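Local coordinates for ABC transporter, substrate-binding protein (Clostridium perfringens, PDB 4EDP) that probably captures a solute outside the membrane and delivers it to an ABC transporter for uptake into the cell, at residues G133-L138 / F264-I269. Numbering follows the deposited sequence.
Sequences GPAYTL and FNTINI
A135 and L138 meet the F264 ring obliquely: A135 CB lies 3.6 Å from F264 CD1, and L138 CB meets the same CD1 from the other side of the ring plane, at 3.7 Å. F264 and L138, a non-hydrogen-bonded pair, share one sheet face; F264 CG, anti to the carbonyl carbon (chi1 -56°), lays CD1 between A135 and L138. I267 crosses Y136 at about a right angle, its CG1 3.5 Å from Y136 CD1. Chi1 of 66° sets Y136 CG between backbone N and carbonyl carbon and carries the ring obliquely across the N265 side chain, ring and amide planes 40° apart, with Y136 OH 3.3 Å from N265 CB. T137 CG2 sits over one ring face, 3.6 Å above the plane and displaced toward the rim, and Y91 packs edge-to-face with it.

Backbone bonds fix the pairing: Y136 N to N265 O (3.0 Å), I267 N to P134 O (3.1 Å), and a weak N265 N to T137 O. At the polar edge G133 N reaches N268 OD1 at 2.8 Å, from above the carbonyl plane, while one water joins G133 O, T266 OG1 and N268 ND2. The one-residue register slip between A135 and T137 is a beta bulge, where 135-145 joins 262-269, itself bonded to 89-93, in one lobe; 135-145 then crosses over to pair with 233-237, consistent with the two-lobed periplasmic-binding-protein fold.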
ATOM      1  N   GLY A 133     -13.346  -6.025   4.263  1.00 14.28           N
ATOM      2  CA  GLY A 133     -12.852  -6.266   2.931  1.00 15.23           C
ATOM      3  C   GLY A 133     -11.441  -6.797   2.845  1.00 13.89           C
ATOM      4  O   GLY A 133     -10.563  -6.313   3.531  1.00 13.89           O
ATOM      5  N   PRO A 134     -11.213  -7.783   1.972  1.00 13.97           N
ATOM      6  CA  PRO A 134      -9.864  -8.341   1.875  1.00 13.89           C
ATOM      7  C   PRO A 134      -8.938  -7.548   0.964  1.00 13.40           C
ATOM      8  O   PRO A 134      -9.405  -6.811   0.071  1.00 13.68           O
ATOM      9  CB  PRO A 134     -10.108  -9.710   1.226  1.00 13.79           C
ATOM     10  CG  PRO A 134     -11.298  -9.494   0.354  1.00 13.95           C
ATOM     11  CD  PRO A 134     -12.154  -8.457   1.066  1.00 14.77           C
ATOM     12  N   ALA A 135      -7.635  -7.681   1.194  1.00 13.28           N
ATOM     13  CA  ALA A 135      -6.658  -7.099   0.268  1.00 12.41           C
ATOM     14  C   ALA A 135      -6.762  -7.857  -1.043  1.00 12.91           C
ATOM     15  O   ALA A 135      -6.866  -9.070  -1.020  1.00 12.02           O
ATOM     16  CB  ALA A 135      -5.235  -7.269   0.786  1.00 12.81           C
ATOM     17  N   TYR A 136      -6.707  -7.152  -2.174  1.00 11.99           N
ATOM     18  CA  TYR A 136      -6.681  -7.800  -3.493  1.00 12.36           C
ATOM     19  C   TYR A 136      -5.300  -7.573  -4.158  1.00 12.86           C
ATOM     20  O   TYR A 136      -4.991  -8.174  -5.199  1.00 12.65           O
ATOM     21  CB  TYR A 136      -7.806  -7.287  -4.431  1.00 13.78           C
ATOM     22  CG  TYR A 136      -7.630  -5.847  -4.810  1.00 12.77           C
ATOM     23  CD1 TYR A 136      -8.079  -4.833  -3.974  1.00 15.40           C
ATOM     24  CD2 TYR A 136      -6.935  -5.490  -5.962  1.00 14.09           C
ATOM     25  CE1 TYR A 136      -7.873  -3.506  -4.286  1.00 15.79           C
ATOM     26  CE2 TYR A 136      -6.739  -4.159  -6.292  1.00 13.79           C
ATOM     27  CZ  TYR A 136      -7.206  -3.176  -5.450  1.00 16.81           C
ATOM     28  OH  TYR A 136      -6.990  -1.847  -5.757  1.00 20.20           O
ATOM     29  N   THR A 137      -4.498  -6.662  -3.600  1.00 12.43           N
ATOM     30  CA  THR A 137      -3.163  -6.392  -4.095  1.00 12.33           C
ATOM     31  C   THR A 137      -2.346  -5.857  -2.933  1.00 12.81           C
ATOM     32  O   THR A 137      -2.903  -5.458  -1.885  1.00 12.65           O
ATOM     33  CB  THR A 137      -3.153  -5.373  -5.266  1.00 12.36           C
ATOM     34  OG1 THR A 137      -1.871  -5.351  -5.896  1.00 15.65           O
ATOM     35  CG2 THR A 137      -3.502  -3.941  -4.760  1.00 12.54           C
ATOM     36  N   LEU A 138      -1.032  -5.832  -3.119  1.00 14.10           N
ATOM     37  CA  LEU A 138      -0.107  -5.337  -2.108  1.00 13.06           C
ATOM     38  C   LEU A 138       1.036  -4.595  -2.775  1.00 12.65           C
ATOM     39  O   LEU A 138       1.249  -4.720  -3.979  1.00 13.71           O
ATOM     40  CB  LEU A 138       0.434  -6.500  -1.256  1.00 12.30           C
ATOM     41  CG  LEU A 138       1.299  -7.565  -1.952  1.00 12.55           C
ATOM     42  CD1 LEU A 138       2.746  -7.090  -2.190  1.00 13.37           C
ATOM     43  CD2 LEU A 138       1.345  -8.849  -1.110  1.00 15.58           C
ATOM     44  N   PHE A 264      -1.623  -2.494   1.564  1.00 13.47           N
ATOM     45  CA  PHE A 264      -2.632  -3.175   0.748  1.00 12.13           C
ATOM     46  C   PHE A 264      -3.721  -2.240   0.252  1.00 12.40           C
ATOM     47  O   PHE A 264      -3.969  -1.197   0.855  1.00 12.35           O
ATOM     48  CB  PHE A 264      -3.377  -4.208   1.627  1.00 12.49           C
ATOM     49  CG  PHE A 264      -2.476  -5.226   2.312  1.00 11.51           C
ATOM     50  CD1 PHE A 264      -1.866  -6.227   1.587  1.00  9.98           C
ATOM     51  CD2 PHE A 264      -2.272  -5.188   3.670  1.00 14.66           C
ATOM     52  CE1 PHE A 264      -1.035  -7.161   2.194  1.00  9.94           C
ATOM     53  CE2 PHE A 264      -1.445  -6.127   4.279  1.00 13.54           C
ATOM     54  CZ  PHE A 264      -0.817  -7.099   3.536  1.00 11.38           C
ATOM     55  N   ASN A 265      -4.379  -2.638  -0.839  1.00 12.08           N
ATOM     56  CA  ASN A 265      -5.597  -1.996  -1.294  1.00 12.43           C
ATOM     57  C   ASN A 265      -6.620  -3.111  -1.086  1.00 12.01           C
ATOM     58  O   ASN A 265      -6.325  -4.282  -1.326  1.00 12.98           O
ATOM     59  CB  ASN A 265      -5.556  -1.547  -2.754  1.00 12.31           C
ATOM     60  CG  ASN A 265      -4.548  -0.437  -2.986  1.00 17.23           C
ATOM     61  OD1 ASN A 265      -4.199   0.306  -2.060  1.00 16.00           O
ATOM     62  ND2 ASN A 265      -4.104  -0.299  -4.219  1.00 19.33           N
ATOM     63  N   THR A 266      -7.821  -2.757  -0.650  1.00 12.79           N
ATOM     64  CA  THR A 266      -8.838  -3.740  -0.354  1.00 13.79           C
ATOM     65  C   THR A 266     -10.152  -3.460  -1.062  1.00 14.55           C
ATOM     66  O   THR A 266     -10.358  -2.372  -1.586  1.00 13.45           O
ATOM     67  CB  THR A 266      -9.146  -3.744   1.167  1.00 13.58           C
ATOM     68  OG1 THR A 266      -9.787  -2.520   1.545  1.00 13.07           O
ATOM     69  CG2 THR A 266      -7.875  -3.953   2.006  1.00 12.19           C
ATOM     70  N   ILE A 267     -11.042  -4.450  -1.066  1.00 13.95           N
ATOM     71  CA  ILE A 267     -12.379  -4.285  -1.655  1.00 14.78           C
ATOM     72  C   ILE A 267     -13.395  -4.610  -0.569  1.00 14.37           C
ATOM     73  O   ILE A 267     -13.343  -5.687   0.041  1.00 15.99           O
ATOM     74  CB  ILE A 267     -12.669  -5.240  -2.838  1.00 14.71           C
ATOM     75  CG1 ILE A 267     -11.566  -5.197  -3.878  1.00 19.24           C
ATOM     76  CG2 ILE A 267     -14.047  -4.916  -3.466  1.00 17.12           C
ATOM     77  CD1 ILE A 267     -11.705  -6.258  -4.969  1.00 19.73           C
ATOM     78  N   ASN A 268     -14.304  -3.672  -0.332  1.00 14.86           N
ATOM     79  CA  ASN A 268     -15.378  -3.812   0.645  1.00 15.19           C
ATOM     80  C   ASN A 268     -16.761  -3.802   0.014  1.00 16.94           C
ATOM     81  O   ASN A 268     -16.961  -3.254  -1.092  1.00 16.55           O
ATOM     82  CB  ASN A 268     -15.295  -2.653   1.644  1.00 15.37           C
ATOM     83  CG  ASN A 268     -14.322  -2.919   2.732  1.00 15.80           C
ATOM     84  OD1 ASN A 268     -14.665  -3.586   3.710  1.00 15.27           O
ATOM     85  ND2 ASN A 268     -13.095  -2.379   2.599  1.00 12.03           N
ATOM     86  N   ILE A 269     -17.708  -4.415   0.709  1.00 16.18           N
ATOM     87  CA  ILE A 269     -19.092  -4.404   0.288  1.00 17.62           C
ATOM     88  C   ILE A 269     -19.815  -3.329   1.096  1.00 18.95           C
ATOM     89  O   ILE A 269     -19.779  -3.324   2.327  1.00 18.19           O
ATOM     90  CB  ILE A 269     -19.807  -5.762   0.514  1.00 17.53           C
ATOM     91  CG1 ILE A 269     -19.155  -6.858  -0.329  1.00 18.04           C
ATOM     92  CG2 ILE A 269     -21.289  -5.639   0.142  1.00 18.53           C
ATOM     93  CD1 ILE A 269     -19.831  -8.243  -0.214  1.00 19.67           C
TER
HETATM   94  O   HOH W   1     -10.717  -3.460   4.076  1.00 13.41           O